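Local coordinates for DUF4136 domain-containing protein (Bacteroides thetaiotaomicron, PDB 4F54) that is of unknown function but belongs to the DUF4136 family of the TolB N-terminal clan and is probably made as a bacterial lipoprotein, at residues D15-Y20 / A180-N185; G86-Y91 / S117-W122; Y96-T99 / E105-W108; W125-A130 / I141-N146. All coordinates share one frame; numbering follows the deposited sequence. Where two conformers were deposited one is given.

Contact 1 of 4, residues D15-Y20 / A180-N185; sequences DNYLVY and AIEAVN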
# COMPACT_ATOMS: atom_id res chain seq x y z
N ASP A 15 20.24 -2.62 6.41
CA ASP A 15 18.93 -2.68 7.09
C ASP A 15 18.43 -4.08 7.52
O ASP A 15 18.77 -5.11 6.95
CB ASP A 15 17.83 -2.00 6.24
CG ASP A 15 18.21 -0.59 5.79
OD1 ASP A 15 18.72 0.21 6.61
OD2 ASP A 15 17.97 -0.27 4.60
N ASN A 16 17.58 -4.06 8.54
CA ASN A 16 16.90 -5.25 9.03
C ASN A 16 15.55 -5.49 8.36
O ASN A 16 14.63 -5.98 9.02
CB ASN A 16 16.61 -5.08 10.52
CG ASN A 16 17.84 -4.90 11.34
OD1 ASN A 16 18.83 -5.59 11.13
ND2 ASN A 16 17.81 -3.95 12.28
N TYR A 17 15.41 -5.08 7.09
CA TYR A 17 14.22 -5.25 6.27
C TYR A 17 14.59 -4.96 4.80
O TYR A 17 15.69 -4.50 4.49
CB TYR A 17 13.12 -4.31 6.74
CG TYR A 17 13.56 -2.87 6.80
CD1 TYR A 17 13.61 -2.07 5.65
CD2 TYR A 17 14.02 -2.32 7.99
CE1 TYR A 17 14.07 -0.77 5.70
CE2 TYR A 17 14.46 -1.02 8.07
CZ TYR A 17 14.50 -0.24 6.93
OH TYR A 17 14.97 1.07 7.03
N LEU A 18 13.66 -5.26 3.90
CA LEU A 18 13.79 -5.11 2.44
C LEU A 18 12.63 -4.27 1.97
O LEU A 18 11.53 -4.47 2.41
CB LEU A 18 13.74 -6.46 1.73
CG LEU A 18 14.87 -7.46 2.11
CD1 LEU A 18 14.64 -8.86 1.58
CD2 LEU A 18 16.24 -6.96 1.67
N VAL A 19 12.86 -3.37 1.03
CA VAL A 19 11.85 -2.46 0.54
C VAL A 19 11.90 -2.45 -0.99
O VAL A 19 12.94 -2.13 -1.58
CB VAL A 19 12.07 -1.01 1.06
CG1 VAL A 19 11.04 -0.04 0.43
CG2 VAL A 19 11.98 -0.97 2.56
N TYR A 20 10.77 -2.76 -1.62
CA TYR A 20 10.63 -2.78 -3.07
C TYR A 20 9.53 -1.78 -3.44
O TYR A 20 8.52 -1.66 -2.76
CB TYR A 20 10.28 -4.19 -3.59
CG TYR A 20 11.24 -5.26 -3.16
CD1 TYR A 20 12.47 -5.41 -3.80
CD2 TYR A 20 10.94 -6.11 -2.06
CE1 TYR A 20 13.38 -6.38 -3.40
CE2 TYR A 20 11.85 -7.07 -1.63
CZ TYR A 20 13.06 -7.20 -2.31
OH TYR A 20 13.96 -8.14 -1.91
N ALA A 180 8.90 -1.12 10.95
CA ALA A 180 7.90 -0.80 9.92
C ALA A 180 7.98 0.69 9.51
O ALA A 180 7.80 1.02 8.32
CB ALA A 180 6.50 -1.10 10.39
N ILE A 181 8.13 1.59 10.49
CA ILE A 181 8.16 3.03 10.18
C ILE A 181 9.41 3.36 9.35
O ILE A 181 9.35 4.17 8.41
CB ILE A 181 8.04 3.91 11.45
CG1 ILE A 181 6.57 3.93 11.92
CG2 ILE A 181 8.57 5.32 11.23
CD1 ILE A 181 6.42 4.08 13.42
N GLU A 182 10.53 2.77 9.72
CA GLU A 182 11.78 2.97 8.99
C GLU A 182 11.65 2.46 7.53
O GLU A 182 12.14 3.12 6.57
CB GLU A 182 12.96 2.33 9.72
CG GLU A 182 13.27 2.96 11.08
CD GLU A 182 14.34 2.20 11.87
OE1 GLU A 182 15.02 1.35 11.28
OE2 GLU A 182 14.50 2.46 13.07
N ALA A 183 10.97 1.34 7.36
CA ALA A 183 10.68 0.79 6.01
C ALA A 183 9.75 1.71 5.20
O ALA A 183 10.03 1.99 4.03
CB ALA A 183 10.14 -0.64 6.08
N VAL A 184 8.68 2.25 5.82
CA VAL A 184 7.83 3.22 5.15
C VAL A 184 8.67 4.41 4.70
O VAL A 184 8.61 4.80 3.53
CB VAL A 184 6.59 3.61 6.00
CG1 VAL A 184 5.83 4.78 5.38
CG2 VAL A 184 5.68 2.41 6.21
N ASN A 185 9.49 4.99 5.59
CA ASN A 185 10.34 6.12 5.24
C ASN A 185 11.25 5.78 4.08
O ASN A 185 11.41 6.56 3.14
CB ASN A 185 11.16 6.57 6.44
CG ASN A 185 10.32 7.23 7.52
OD1 ASN A 185 9.18 7.62 7.27
ND2 ASN A 185 10.87 7.32 8.74
O HOH W 1 16.35 1.75 9.06

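Contact 2 of 4, residues G86-Y91 / S117-W122; sequences GIQVSY and SYWGNW. With SO4 (sulfate ion), chain B.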
# COMPACT_ATOMS: atom_id res chain seq x y z
N GLY A 86 -5.34 8.07 -3.69
CA GLY A 86 -5.71 7.25 -2.53
C GLY A 86 -4.57 6.35 -2.16
O GLY A 86 -3.82 5.92 -3.04
N ILE A 87 -4.40 6.05 -0.86
CA ILE A 87 -3.45 5.06 -0.43
C ILE A 87 -4.18 4.02 0.41
O ILE A 87 -4.97 4.35 1.33
CB ILE A 87 -2.33 5.71 0.43
CG1 ILE A 87 -1.56 6.78 -0.38
CG2 ILE A 87 -1.34 4.66 0.99
CD1 ILE A 87 -0.58 7.59 0.47
N GLN A 88 -3.89 2.74 0.09
CA GLN A 88 -4.39 1.62 0.89
C GLN A 88 -3.19 0.77 1.31
O GLN A 88 -2.23 0.58 0.53
CB GLN A 88 -5.41 0.77 0.09
CG GLN A 88 -4.88 0.18 -1.24
CD GLN A 88 -5.95 -0.31 -2.17
OE1 GLN A 88 -7.11 0.15 -2.08
NE2 GLN A 88 -5.62 -1.28 -3.03
N VAL A 89 -3.22 0.33 2.57
CA VAL A 89 -2.11 -0.39 3.24
C VAL A 89 -2.68 -1.71 3.75
O VAL A 89 -3.76 -1.74 4.35
CB VAL A 89 -1.50 0.40 4.42
CG1 VAL A 89 -0.31 -0.35 5.04
CG2 VAL A 89 -1.04 1.83 4.01
N SER A 90 -1.95 -2.79 3.53
CA SER A 90 -2.30 -4.12 4.03
C SER A 90 -1.10 -4.82 4.69
O SER A 90 0.03 -4.70 4.23
CB SER A 90 -2.82 -5.03 2.93
OG SER A 90 -3.90 -4.42 2.23
N TYR A 91 -1.38 -5.48 5.81
CA TYR A 91 -0.45 -6.35 6.50
C TYR A 91 -0.77 -7.83 6.20
O TYR A 91 -1.89 -8.26 6.44
CB TYR A 91 -0.55 -6.10 7.98
CG TYR A 91 0.35 -6.95 8.82
CD1 TYR A 91 1.74 -6.81 8.75
CD2 TYR A 91 -0.15 -7.88 9.74
CE1 TYR A 91 2.60 -7.56 9.57
CE2 TYR A 91 0.70 -8.64 10.54
CZ TYR A 91 2.09 -8.51 10.44
OH TYR A 91 2.94 -9.27 11.25
N SER A 117 -14.26 -0.36 -5.54
CA SER A 117 -15.49 0.36 -5.17
C SER A 117 -15.47 0.96 -3.74
O SER A 117 -16.30 1.77 -3.40
CB SER A 117 -16.76 -0.50 -5.34
OG SER A 117 -16.72 -1.60 -4.46
N TYR A 118 -14.47 0.61 -2.93
CA TYR A 118 -14.22 1.38 -1.70
C TYR A 118 -13.98 2.87 -2.04
O TYR A 118 -14.45 3.78 -1.34
CB TYR A 118 -13.03 0.77 -0.95
CG TYR A 118 -12.51 1.66 0.16
CD1 TYR A 118 -13.17 1.72 1.40
CD2 TYR A 118 -11.42 2.46 -0.05
CE1 TYR A 118 -12.72 2.55 2.41
CE2 TYR A 118 -10.92 3.29 0.97
CZ TYR A 118 -11.59 3.33 2.19
OH TYR A 118 -11.08 4.20 3.14
N TRP A 119 -13.21 3.09 -3.12
CA TRP A 119 -12.74 4.42 -3.52
C TRP A 119 -13.71 5.24 -4.33
O TRP A 119 -13.71 6.47 -4.23
CB TRP A 119 -11.43 4.26 -4.32
CG TRP A 119 -10.28 3.74 -3.49
CD1 TRP A 119 -9.75 2.47 -3.46
CD2 TRP A 119 -9.57 4.49 -2.49
NE1 TRP A 119 -8.72 2.38 -2.56
CE2 TRP A 119 -8.58 3.58 -1.91
CE3 TRP A 119 -9.65 5.81 -2.04
CZ2 TRP A 119 -7.70 4.00 -0.89
CZ3 TRP A 119 -8.77 6.22 -1.03
CH2 TRP A 119 -7.82 5.35 -0.47
N GLY A 120 -14.53 4.59 -5.16
CA GLY A 120 -15.44 5.29 -6.05
C GLY A 120 -15.97 4.31 -7.10
O GLY A 120 -15.83 3.09 -6.92
N ASN A 121 -16.56 4.83 -8.17
CA ASN A 121 -17.29 3.99 -9.15
C ASN A 121 -16.30 3.36 -10.20
O ASN A 121 -16.27 3.76 -11.37
CB ASN A 121 -18.46 4.70 -9.80
CG ASN A 121 -19.32 3.75 -10.62
OD1 ASN A 121 -19.26 2.51 -10.40
ND2 ASN A 121 -20.09 4.30 -11.56
N TRP A 122 -15.54 2.38 -9.72
CA TRP A 122 -14.63 1.59 -10.57
C TRP A 122 -14.94 0.13 -10.35
O TRP A 122 -15.41 -0.26 -9.26
CB TRP A 122 -13.17 1.83 -10.22
CG TRP A 122 -12.71 3.21 -10.53
CD1 TRP A 122 -12.47 3.74 -11.79
CD2 TRP A 122 -12.48 4.31 -9.59
NE1 TRP A 122 -12.08 5.07 -11.67
CE2 TRP A 122 -12.03 5.44 -10.36
CE3 TRP A 122 -12.55 4.44 -8.19
CZ2 TRP A 122 -11.74 6.66 -9.77
CZ3 TRP A 122 -12.27 5.68 -7.62
CH2 TRP A 122 -11.85 6.75 -8.39
S SO4 B . -11.63 4.96 6.54
O1 SO4 B . -12.32 4.13 5.50
O2 SO4 B . -10.57 5.86 6.02
O3 SO4 B . -12.61 5.85 7.23
O4 SO4 B . -11.08 4.02 7.58

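Contact 3 of 4, residues Y96-T99 / E105-W108; sequences YYFT and EWWW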
# COMPACT_ATOMS: atom_id res chain seq x y z
N TYR A 96 -2.30 -18.13 3.10
CA TYR A 96 -3.23 -19.21 2.81
C TYR A 96 -3.93 -19.04 1.46
O TYR A 96 -4.00 -19.98 0.66
CB TYR A 96 -4.23 -19.32 3.93
CG TYR A 96 -5.35 -20.33 3.77
CD1 TYR A 96 -5.13 -21.68 3.95
CD2 TYR A 96 -6.66 -19.90 3.52
CE1 TYR A 96 -6.18 -22.60 3.86
CE2 TYR A 96 -7.71 -20.80 3.42
CZ TYR A 96 -7.46 -22.15 3.59
OH TYR A 96 -8.50 -23.03 3.47
N TYR A 97 -4.36 -17.82 1.15
CA TYR A 97 -5.05 -17.56 -0.10
C TYR A 97 -4.11 -17.44 -1.32
O TYR A 97 -4.60 -17.42 -2.45
CB TYR A 97 -5.99 -16.35 0.04
CG TYR A 97 -7.25 -16.63 0.84
CD1 TYR A 97 -8.33 -17.31 0.27
CD2 TYR A 97 -7.34 -16.25 2.17
CE1 TYR A 97 -9.49 -17.56 1.00
CE2 TYR A 97 -8.49 -16.50 2.91
CZ TYR A 97 -9.55 -17.15 2.34
OH TYR A 97 -10.66 -17.37 3.12
N PHE A 98 -2.79 -17.41 -1.15
CA PHE A 98 -1.89 -17.17 -2.27
C PHE A 98 -1.28 -18.44 -2.84
O PHE A 98 -0.86 -18.43 -3.99
CB PHE A 98 -0.81 -16.18 -1.91
CG PHE A 98 -1.35 -14.92 -1.31
CD1 PHE A 98 -2.52 -14.37 -1.77
CD2 PHE A 98 -0.72 -14.31 -0.24
CE1 PHE A 98 -3.05 -13.24 -1.19
CE2 PHE A 98 -1.21 -13.13 0.29
CZ PHE A 98 -2.41 -12.61 -0.17
N THR A 99 -1.26 -19.52 -2.07
CA THR A 99 -0.72 -20.80 -2.53
C THR A 99 -1.25 -21.17 -3.92
O THR A 99 -2.46 -21.17 -4.14
CB THR A 99 -1.02 -21.93 -1.52
OG1 THR A 99 -0.72 -21.46 -0.20
CG2 THR A 99 -0.18 -23.18 -1.83
N GLU A 105 0.00 -9.78 -9.20
CA GLU A 105 -0.69 -9.06 -8.11
C GLU A 105 -1.47 -10.10 -7.29
O GLU A 105 -2.71 -10.17 -7.33
CB GLU A 105 -1.64 -8.02 -8.69
CG GLU A 105 -0.96 -6.95 -9.53
CD GLU A 105 -0.70 -7.34 -10.98
OE1 GLU A 105 -1.18 -8.39 -11.42
OE2 GLU A 105 0.05 -6.57 -11.65
N TRP A 106 -0.73 -10.94 -6.55
CA TRP A 106 -1.32 -12.12 -5.91
C TRP A 106 -2.26 -11.72 -4.80
O TRP A 106 -3.13 -12.48 -4.48
CB TRP A 106 -0.25 -13.12 -5.41
CG TRP A 106 1.04 -12.51 -4.91
CD1 TRP A 106 2.25 -12.42 -5.58
CD2 TRP A 106 1.27 -11.86 -3.60
NE1 TRP A 106 3.19 -11.76 -4.82
CE2 TRP A 106 2.67 -11.39 -3.62
CE3 TRP A 106 0.49 -11.62 -2.46
CZ2 TRP A 106 3.24 -10.73 -2.54
CZ3 TRP A 106 1.09 -10.95 -1.38
CH2 TRP A 106 2.43 -10.51 -1.43
N TRP A 107 -2.13 -10.50 -4.28
CA TRP A 107 -2.93 -10.03 -3.17
C TRP A 107 -4.34 -9.92 -3.60
O TRP A 107 -5.19 -9.99 -2.76
CB TRP A 107 -2.38 -8.73 -2.58
CG TRP A 107 -1.90 -7.73 -3.61
CD1 TRP A 107 -2.63 -6.68 -4.18
CD2 TRP A 107 -0.58 -7.67 -4.25
NE1 TRP A 107 -1.88 -6.00 -5.08
CE2 TRP A 107 -0.60 -6.54 -5.14
CE3 TRP A 107 0.59 -8.42 -4.15
CZ2 TRP A 107 0.47 -6.21 -5.95
CZ3 TRP A 107 1.69 -8.05 -4.94
CH2 TRP A 107 1.62 -6.94 -5.81
N TRP A 108 -4.60 -9.79 -4.91
CA TRP A 108 -5.99 -9.78 -5.41
C TRP A 108 -6.71 -11.06 -5.16
O TRP A 108 -7.95 -11.08 -5.24
CB TRP A 108 -6.07 -9.56 -6.90
CG TRP A 108 -5.59 -8.21 -7.36
CD1 TRP A 108 -5.42 -7.05 -6.62
CD2 TRP A 108 -5.23 -7.87 -8.70
NE1 TRP A 108 -4.97 -6.03 -7.40
CE2 TRP A 108 -4.83 -6.46 -8.67
CE3 TRP A 108 -5.18 -8.56 -9.91
CZ2 TRP A 108 -4.39 -5.80 -9.81
CZ3 TRP A 108 -4.78 -7.86 -11.05
CH2 TRP A 108 -4.40 -6.52 -10.98

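Contact 4 of 4, residues W125-A130 / I141-N146; sequences WYYPYA and ITEMVN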
# COMPACT_ATOMS: atom_id res chain seq x y z
N TRP A 125 -9.14 -3.18 -11.18
CA TRP A 125 -7.84 -2.56 -11.07
C TRP A 125 -7.13 -2.48 -12.41
O TRP A 125 -7.36 -3.35 -13.29
CB TRP A 125 -6.90 -3.37 -10.14
CG TRP A 125 -7.42 -3.51 -8.75
CD1 TRP A 125 -7.93 -4.64 -8.15
CD2 TRP A 125 -7.53 -2.46 -7.76
NE1 TRP A 125 -8.31 -4.39 -6.86
CE2 TRP A 125 -8.07 -3.08 -6.56
CE3 TRP A 125 -7.22 -1.11 -7.74
CZ2 TRP A 125 -8.34 -2.35 -5.40
CZ3 TRP A 125 -7.46 -0.37 -6.56
CH2 TRP A 125 -8.03 -0.98 -5.43
N TYR A 126 -6.24 -1.50 -12.52
CA TYR A 126 -5.37 -1.38 -13.70
C TYR A 126 -3.96 -1.20 -13.20
O TYR A 126 -3.72 -0.20 -12.50
CB TYR A 126 -5.73 -0.21 -14.59
CG TYR A 126 -5.01 -0.27 -15.92
CD1 TYR A 126 -5.42 -1.19 -16.86
CD2 TYR A 126 -3.91 0.51 -16.18
CE1 TYR A 126 -4.79 -1.27 -18.10
CE2 TYR A 126 -3.27 0.42 -17.40
CZ TYR A 126 -3.68 -0.51 -18.33
OH TYR A 126 -3.06 -0.64 -19.58
N TYR A 127 -3.05 -2.12 -13.58
CA TYR A 127 -1.61 -2.06 -13.25
C TYR A 127 -0.79 -1.69 -14.46
O TYR A 127 -0.72 -2.47 -15.41
CB TYR A 127 -1.10 -3.44 -12.67
CG TYR A 127 -0.78 -3.35 -11.20
CD1 TYR A 127 -1.79 -3.23 -10.25
CD2 TYR A 127 0.55 -3.34 -10.75
CE1 TYR A 127 -1.53 -3.14 -8.90
CE2 TYR A 127 0.82 -3.23 -9.39
CZ TYR A 127 -0.23 -3.13 -8.46
OH TYR A 127 -0.00 -3.00 -7.10
N PRO A 128 -0.20 -0.48 -14.45
CA PRO A 128 0.56 -0.00 -15.63
C PRO A 128 2.02 -0.37 -15.62
O PRO A 128 2.80 0.09 -16.46
CB PRO A 128 0.37 1.51 -15.59
CG PRO A 128 0.11 1.81 -14.17
CD PRO A 128 -0.49 0.62 -13.52
N TYR A 129 2.41 -1.21 -14.67
CA TYR A 129 3.78 -1.68 -14.55
C TYR A 129 3.83 -3.11 -13.96
O TYR A 129 2.83 -3.62 -13.38
CB TYR A 129 4.59 -0.70 -13.67
CG TYR A 129 3.90 -0.35 -12.35
CD1 TYR A 129 4.01 -1.17 -11.21
CD2 TYR A 129 3.14 0.77 -12.24
CE1 TYR A 129 3.41 -0.80 -10.02
CE2 TYR A 129 2.46 1.13 -11.07
CZ TYR A 129 2.64 0.36 -9.95
OH TYR A 129 2.00 0.69 -8.81
N ALA A 130 4.97 -3.77 -14.19
CA ALA A 130 5.24 -5.11 -13.66
C ALA A 130 5.58 -5.06 -12.16
O ALA A 130 6.19 -4.09 -11.66
CB ALA A 130 6.40 -5.80 -14.42
N ILE A 141 1.91 -4.67 1.92
CA ILE A 141 1.66 -4.25 0.51
C ILE A 141 0.87 -2.95 0.60
O ILE A 141 -0.18 -2.91 1.23
CB ILE A 141 0.81 -5.25 -0.32
CG1 ILE A 141 1.61 -6.46 -0.75
CG2 ILE A 141 0.24 -4.62 -1.62
CD1 ILE A 141 2.66 -6.17 -1.83
N THR A 142 1.39 -1.91 -0.04
CA THR A 142 0.82 -0.57 -0.07
C THR A 142 0.66 -0.20 -1.52
O THR A 142 1.56 -0.36 -2.33
CB THR A 142 1.69 0.43 0.67
OG1 THR A 142 1.80 -0.02 2.02
CG2 THR A 142 1.11 1.90 0.55
N GLU A 143 -0.51 0.32 -1.86
CA GLU A 143 -0.84 0.79 -3.22
C GLU A 143 -1.40 2.21 -3.15
O GLU A 143 -2.23 2.55 -2.28
CB GLU A 143 -1.84 -0.15 -3.91
CG GLU A 143 -1.26 -1.54 -4.17
CD GLU A 143 -2.33 -2.52 -4.65
OE1 GLU A 143 -3.40 -2.61 -4.02
OE2 GLU A 143 -2.13 -3.21 -5.68
N MSE A 144 -0.98 3.00 -4.13
CA MSE A 144 -1.37 4.37 -4.37
C MSE A 144 -2.10 4.42 -5.69
O MSE A 144 -1.61 3.94 -6.71
CB MSE A 144 -0.16 5.32 -4.39
CG MSE A 144 -0.56 6.80 -4.45
SE MSE A 144 1.04 7.92 -4.47
CE MSE A 144 1.95 7.19 -2.84
N VAL A 145 -3.33 4.90 -5.62
CA VAL A 145 -4.27 4.86 -6.74
C VAL A 145 -4.61 6.29 -7.23
O VAL A 145 -4.66 7.27 -6.44
CB VAL A 145 -5.59 4.11 -6.36
CG1 VAL A 145 -5.31 2.61 -6.10
CG2 VAL A 145 -6.36 4.72 -5.21
N ASN A 146 -4.83 6.38 -8.54
CA ASN A 146 -5.22 7.65 -9.17
C ASN A 146 -6.74 7.81 -9.19
O ASN A 146 -7.44 7.32 -10.10
CB ASN A 146 -4.68 7.73 -10.61
CG ASN A 146 -4.96 9.05 -11.26
OD1 ASN A 146 -5.65 9.90 -10.69
ND2 ASN A 146 -4.45 9.22 -12.48

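Contact 1 of 4, residues D15-Y20 / A180-N185
Val19, near the start of strand 18-23, passes Ala183 of helix 179-189 with the two CA atoms 6.5 Å apart, and the two residues meet directly there. Tyr17, in the loop leading into the strand, sets its ring against the helix at Glu182 and Ala183. Its CG stands between the backbone N and the carbonyl carbon (chi1 54°), which swings the ring over the helix surface. Ala183 CB then sits over one ring face, 4.1 Å from the centroid and 23° off the normal, a CH-pi contact. On the other face lies Asp15 CB, so the ring is sandwiched between its own loop and the helix. Val19 adds its CG2 branch, 4.0 Å from Ala183 CB.

The hydroxyl end reaches Glu182, with Tyr17 OH 3.6 Å from Glu182 CB. In one of two conformers of Glu182, and so with some doubt, a water in the plane of the tyrosine ring donates to Tyr17 OH and to Glu182 OE1, the latter at 2.6 Å. Under the same caution, that carboxylate makes a salt bridge to Arg177, just ahead of the helix.

Ala183 further touches Leu165 of strand 159-166, the antiparallel partner of strand 18-23. The other side of the helix, with Ala180 and Val184, packs on helix 56-70, so helix 179-189 lies between the N-terminal strand and helix 56-70 at this point.

Contact 2 of 4, residues G86-Y91 / S117-W122
Trp119 aims its indole N-H almost perfectly straight at a side-chain amide inside the protein: NE1 to Gln88 OE1 is 2.8 Å, with an angle of 178° at the hydrogen. The acceptor lies in the indole plane, yet the donor is tilted 34° from the carbonyl plane of the amide. Gln88 gets there with its CG between backbone N and carbonyl carbon (chi1 58°) and the chain extended beyond. The amide nitrogen, at the other branch, is hydrogen-bonded to Glu143 OE1.

The six-membered end of the indole abuts the strand backbone, with Ile87 O at its edge and Trp119 CH2 lying 3.5 Å from Gly86 CA. Gly86, with no side chain, lets the ring come this close. Strand 85-92 runs inside the mixed sheet, beside antiparallel strand 139-146, with Ile87 and Val89 facing helix 56-70 and Gln88 facing the loops; the short, weakly bonded helix 116-119 thus plugs onto the face away from that helix. A leucine in place of Trp119 would probably leave Gln88 OE1 without its donor and open a gap over Gly86.

Next door, Tyr118 OH donates to sulfate O1 at 2.7 Å; the ion, probably from the crystallisation liquor, is also held by Tyr36 OH and Asp39 N.

Contact 3 of 4, residues Y96-T99 / E105-W108
Phe98 presents a ring face to Trp106, whose CE3 stands 3.5 Å above the phenyl plane and over its centre. The two six-membered rings have centroids 4.9 Å apart and planes at 54°, so they meet at a slant. Phe98 CE2 makes the closest side-chain approach, 3.6 Å from Trp106 CE3. With its CG anti to the carbonyl carbon (chi1 -51°), the phenyl also spans the backbone of the 3-10 segment 106-108: CD1 is 3.4 Å from Trp106 O, and CE1 is 3.8 Å from Trp107 CA.

Trp106 is fixed from several directions. Trp107 CE3 lies over the centre of one indole face, Tyr101 and Tyr135 meet the ring edge-to-face, and NE1 is hydrogen-bonded to Tyr133 O. An alanine at Phe98 is likely to strip the cover from Trp106 CE3 and CZ3 and leave a hole beside the 3-10 turn.

Both segments belong to the long aromatic-rich excursion between strand 85-92 and helix 116-119. Between them the phenyl is held by van der Waals contact with the Trp106 indole, the Trp106 carbonyl and Trp107 CA, and its orientation probably depends on shape complementarity.

Contact 4 of 4, residues W125-A130 / I141-N146
Tyr127 meets Glu143 at the edge of its ring: OE2 lies near the ring plane beside the hydroxyl, and Tyr129 O lies at the edge as well. Trp125 has its indole stacked with that of Trp108, while CZ3, at the rim, approaches Val145 CG1 obliquely at 3.7 Å.

The polar half of the contact is a short hydrogen bond from Tyr127 OH to Glu143 OE2, 2.6 Å, taken on the anti lone pair, the one away from the other oxygen. The carboxylate is turned 41° from the phenol ring, and the two side chains cross at about a right angle. An unusual first torsion of Tyr127 (chi1 -109°), off the staggered positions, brings the hydroxyl to the carboxylate. Glu143 meets it with an extended chain.

Strand 139-146 lies between strands 85-92 and 159-166 in the mixed sheet, antiparallel to both. Glu143 and Val145 project from one face toward the aromatic loops, and Thr142 from the other, where its hydroxyl is bonded to Tyr65 of helix 56-70. Segment 125-130 has no regular structure, but its Tyr126 backbone bonds to Leu157 and Val159.

Beneath the loops Glu143 is buried and bonded at both oxygens: OE2 also takes Trp107 NE1, and OE1 is hydrogen-bonded to Tyr113 OH as well as to the glutamine of strand 85-92. Thr162 OG1 is hydrogen-bonded to the hydroxyls of both Tyr127 and Tyr129, tying the loop to strand 159-166 as well.

Contacts 2 and 4 are the most intimately joined, their centres about 10 Å apart: strands 85-92 and 139-146 pair through Gly86 O and Val145 N at 2.8 Å, and Gln88 NE2 reaches Glu143 OE1 at 2.8 Å. They set segments 117-122 and 125-130 on one sheet face, and contact 3, its centre about 16 Å from that of contact 4, joins them through Trp107, whose NE1 is 2.9 Å from Glu143 OE2. Contact 1 belongs to the helical side, about 22 Å from contact 2 between centres and across the middle of the chain. With the function unknown, no active site can be assigned; the sulfate lies beside contact 2.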